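Local coordinates for uncharacterized protein (Staphylococcus saprophyticus subsp. saprophyticus, PDB 3Q6A), which is of unknown function but belongs to the AHA1 family, whose Bet v 1-like fold suggests it may bind a small ligand or partner protein, at residues Thr5-Asp10 with Met115-Lys120. Residues are numbered along the deposited sequence; the frame is centred on the assembly and turned at random.
Sequences TKMQVD and MLSCLK
K120 reaches from the helix to strand 3-9, where its NZ donates a hydrogen bond to the backbone O of Q8, 2.8 Å away. The ammonium sits above the carbonyl plane, 47° out of it. A lysine suits this place because its chain is long enough to cross from helix to strand: it runs fully extended as far as CE and bends only at the last torsion (chi4 68°), which swings NZ onto the oxygen. The same NZ forms a salt bridge with E124, one turn further along the helix, which also accepts a hydrogen bond from the backbone N of D10; D10 OD1 lies 4.4 Å from K120 NZ, too far for a salt bridge.

Here strand 5-9, paired with strand 87-94 of the antiparallel sheet, runs almost parallel (7°) to 115-120 of the C-terminal helix 102-125, the helix-grip arrangement of Bet v 1-like folds. Selenomethionine M7, with its flexible chain, is packed between strand and helix. Its CB meets CB of L116 at 3.7 Å, SE passes crosswise over K120 CD at 4.0 Å, and CE ends 3.5 Å from OG of S117. Y114 of the second subunit packs against M7. L116 offers apolar CD1 to T5 CG2 at 3.7 Å, and threonine serves both sides, its OG1 hydrogen-bonded to NZ of K109. Branched V9 turns CG2 toward L119 CD2 (4.3 Å) and CG1 toward K120 CA (4.2 Å).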
ATOM      1  N   THR D   5      -1.240   5.540  10.056  1.00 19.88           N
ATOM      2  CA  THR D   5      -1.364   4.294   9.316  1.00 17.77           C
ATOM      3  C   THR D   5      -0.791   3.136  10.128  1.00 20.70           C
ATOM      4  O   THR D   5       0.255   3.265  10.751  1.00 20.18           O
ATOM      5  CB  THR D   5      -0.623   4.385   7.963  1.00 23.42           C
ATOM      6  OG1 THR D   5      -1.043   5.573   7.280  1.00 22.92           O
ATOM      7  CG2 THR D   5      -0.948   3.188   7.101  1.00 25.03           C
ATOM      8  N   LYS D   6      -1.484   2.004  10.125  1.00 17.18           N
ATOM      9  CA  LYS D   6      -1.019   0.840  10.872  1.00 20.83           C
ATOM     10  C   LYS D   6      -0.856  -0.343   9.941  1.00 24.97           C
ATOM     11  O   LYS D   6      -1.694  -0.562   9.065  1.00 24.64           O
ATOM     12  CB  LYS D   6      -2.012   0.492  11.985  1.00 23.74           C
ATOM     13  CG  LYS D   6      -2.087   1.525  13.098  1.00 28.30           C
ATOM     14  CD  LYS D   6      -3.047   1.107  14.205  1.00 30.27           C
ATOM     15  CE  LYS D   6      -3.002   2.106  15.352  1.00 38.32           C
ATOM     16  NZ  LYS D   6      -3.908   1.734  16.476  1.00 53.67           N
HETATM   17  N   MSE D   7       0.232  -1.091  10.114  1.00 20.18           N
HETATM   18  CA  MSE D   7       0.501  -2.257   9.274  1.00 21.32           C
HETATM   19  C   MSE D   7       1.050  -3.414  10.102  1.00 22.71           C
HETATM   20  O   MSE D   7       2.009  -3.252  10.851  1.00 20.52           O
HETATM   21  CB  MSE D   7       1.519  -1.922   8.186  1.00 25.47           C
HETATM   22  CG  MSE D   7       1.827  -3.091   7.238  1.00 21.02           C
HETATM   23 SE   MSE D   7       0.443  -3.499   6.118  1.00 14.05          SE
HETATM   24  CE  MSE D   7       0.546  -2.050   4.932  1.00 20.00           C
ATOM     25  N   GLN D   8       0.437  -4.576   9.949  1.00 18.52           N
ATOM     26  CA  GLN D   8       0.884  -5.772  10.649  1.00 16.11           C
ATOM     27  C   GLN D   8       2.010  -6.403   9.851  1.00 17.78           C
ATOM     28  O   GLN D   8       1.922  -6.517   8.626  1.00 20.71           O
ATOM     29  CB  GLN D   8      -0.282  -6.763  10.801  1.00 22.11           C
ATOM     30  CG  GLN D   8       0.163  -8.175  11.154  1.00 17.28           C
ATOM     31  CD  GLN D   8       0.719  -8.306  12.565  1.00 20.56           C
ATOM     32  OE1 GLN D   8       1.600  -9.129  12.809  1.00 24.54           O
ATOM     33  NE2 GLN D   8       0.189  -7.514  13.504  1.00 18.86           N
ATOM     34  N   VAL D   9       3.094  -6.758  10.536  1.00 17.06           N
ATOM     35  CA  VAL D   9       4.236  -7.411   9.913  1.00 15.90           C
ATOM     36  C   VAL D   9       4.547  -8.630  10.789  1.00 24.36           C
ATOM     37  O   VAL D   9       4.818  -8.492  11.983  1.00 20.12           O
ATOM     38  CB  VAL D   9       5.468  -6.498   9.851  1.00 22.91           C
ATOM     39  CG1 VAL D   9       6.523  -7.165   9.018  1.00 21.61           C
ATOM     40  CG2 VAL D   9       5.092  -5.126   9.251  1.00 17.47           C
ATOM     41  N   ASP D  10       4.521  -9.814  10.181  1.00 16.77           N
ATOM     42  CA  ASP D  10       4.710 -11.069  10.915  1.00 20.43           C
ATOM     43  C   ASP D  10       6.128 -11.484  11.312  1.00 21.19           C
ATOM     44  O   ASP D  10       6.568 -12.608  11.027  1.00 22.90           O
ATOM     45  CB  ASP D  10       4.045 -12.215  10.139  1.00 18.75           C
ATOM     46  CG  ASP D  10       2.550 -12.000   9.927  1.00 21.25           C
ATOM     47  OD1 ASP D  10       1.933 -11.139  10.598  1.00 22.60           O
ATOM     48  OD2 ASP D  10       1.966 -12.721   9.087  1.00 24.14           O
HETATM   49  N   MSE D 115       4.791   2.436   1.514  1.00 14.05           N
HETATM   50  CA  MSE D 115       6.048   2.110   2.195  1.00 15.67           C
HETATM   51  C   MSE D 115       5.879   0.944   3.177  1.00 14.53           C
HETATM   52  O   MSE D 115       6.723   0.048   3.231  1.00 19.30           O
HETATM   53  CB  MSE D 115       6.604   3.337   2.944  1.00 18.84           C
HETATM   54  CG  MSE D 115       7.962   3.103   3.694  1.00 17.01           C
HETATM   55 SE   MSE D 115       7.847   2.357   5.373  1.00  9.94          SE
HETATM   56  CE  MSE D 115       7.293   3.744   6.265  1.00 19.02           C
ATOM     57  N   LEU D 116       4.789   0.952   3.932  1.00 16.36           N
ATOM     58  CA  LEU D 116       4.539  -0.095   4.929  1.00 16.01           C
ATOM     59  C   LEU D 116       4.250  -1.425   4.239  1.00 19.13           C
ATOM     60  O   LEU D 116       4.542  -2.494   4.789  1.00 15.69           O
ATOM     61  CB  LEU D 116       3.382   0.331   5.868  1.00 12.94           C
ATOM     62  CG  LEU D 116       3.743   1.485   6.827  1.00 16.16           C
ATOM     63  CD1 LEU D 116       2.514   1.997   7.574  1.00 16.21           C
ATOM     64  CD2 LEU D 116       4.808   0.984   7.813  1.00 16.67           C
ATOM     65  N   SER D 117       3.680  -1.373   3.031  1.00 20.05           N
ATOM     66  CA  SER D 117       3.410  -2.602   2.276  1.00 16.52           C
ATOM     67  C   SER D 117       4.727  -3.159   1.781  1.00 21.19           C
ATOM     68  O   SER D 117       4.944  -4.363   1.803  1.00 19.40           O
ATOM     69  CB  SER D 117       2.490  -2.324   1.071  1.00 12.80           C
ATOM     70  OG  SER D 117       1.230  -1.888   1.534  1.00 15.21           O
ATOM     71  N   CYS D 118       5.608  -2.278   1.321  1.00 15.86           N
ATOM     72  CA  CYS D 118       6.928  -2.700   0.865  1.00 18.12           C
ATOM     73  C   CYS D 118       7.674  -3.274   2.073  1.00 18.04           C
ATOM     74  O   CYS D 118       8.394  -4.261   1.958  1.00 19.75           O
ATOM     75  CB  CYS D 118       7.706  -1.510   0.318  1.00 21.00           C
ATOM     76  SG  CYS D 118       7.043  -0.851  -1.224  1.00 20.82           S
ATOM     77  N   LEU D 119       7.507  -2.632   3.224  1.00 14.40           N
ATOM     78  CA  LEU D 119       8.150  -3.101   4.452  1.00 15.56           C
ATOM     79  C   LEU D 119       7.717  -4.542   4.759  1.00 21.83           C
ATOM     80  O   LEU D 119       8.556  -5.429   4.968  1.00 21.81           O
ATOM     81  CB  LEU D 119       7.770  -2.192   5.616  1.00 16.94           C
ATOM     82  CG  LEU D 119       8.241  -2.664   6.994  1.00 18.73           C
ATOM     83  CD1 LEU D 119       9.772  -2.624   7.047  1.00 18.44           C
ATOM     84  CD2 LEU D 119       7.607  -1.827   8.074  1.00 14.73           C
ATOM     85  N   LYS D 120       6.409  -4.763   4.767  1.00 21.65           N
ATOM     86  CA  LYS D 120       5.825  -6.070   5.074  1.00 19.21           C
ATOM     87  C   LYS D 120       6.348  -7.165   4.149  1.00 23.28           C
ATOM     88  O   LYS D 120       6.741  -8.262   4.600  1.00 20.05           O
ATOM     89  CB  LYS D 120       4.298  -5.968   5.003  1.00 15.91           C
ATOM     90  CG  LYS D 120       3.542  -7.257   5.361  1.00 14.02           C
ATOM     91  CD  LYS D 120       2.039  -7.088   5.198  1.00 19.22           C
ATOM     92  CE  LYS D 120       1.272  -8.374   5.551  1.00 15.42           C
ATOM     93  NZ  LYS D 120       1.337  -8.719   7.027  1.00 14.62           N
TER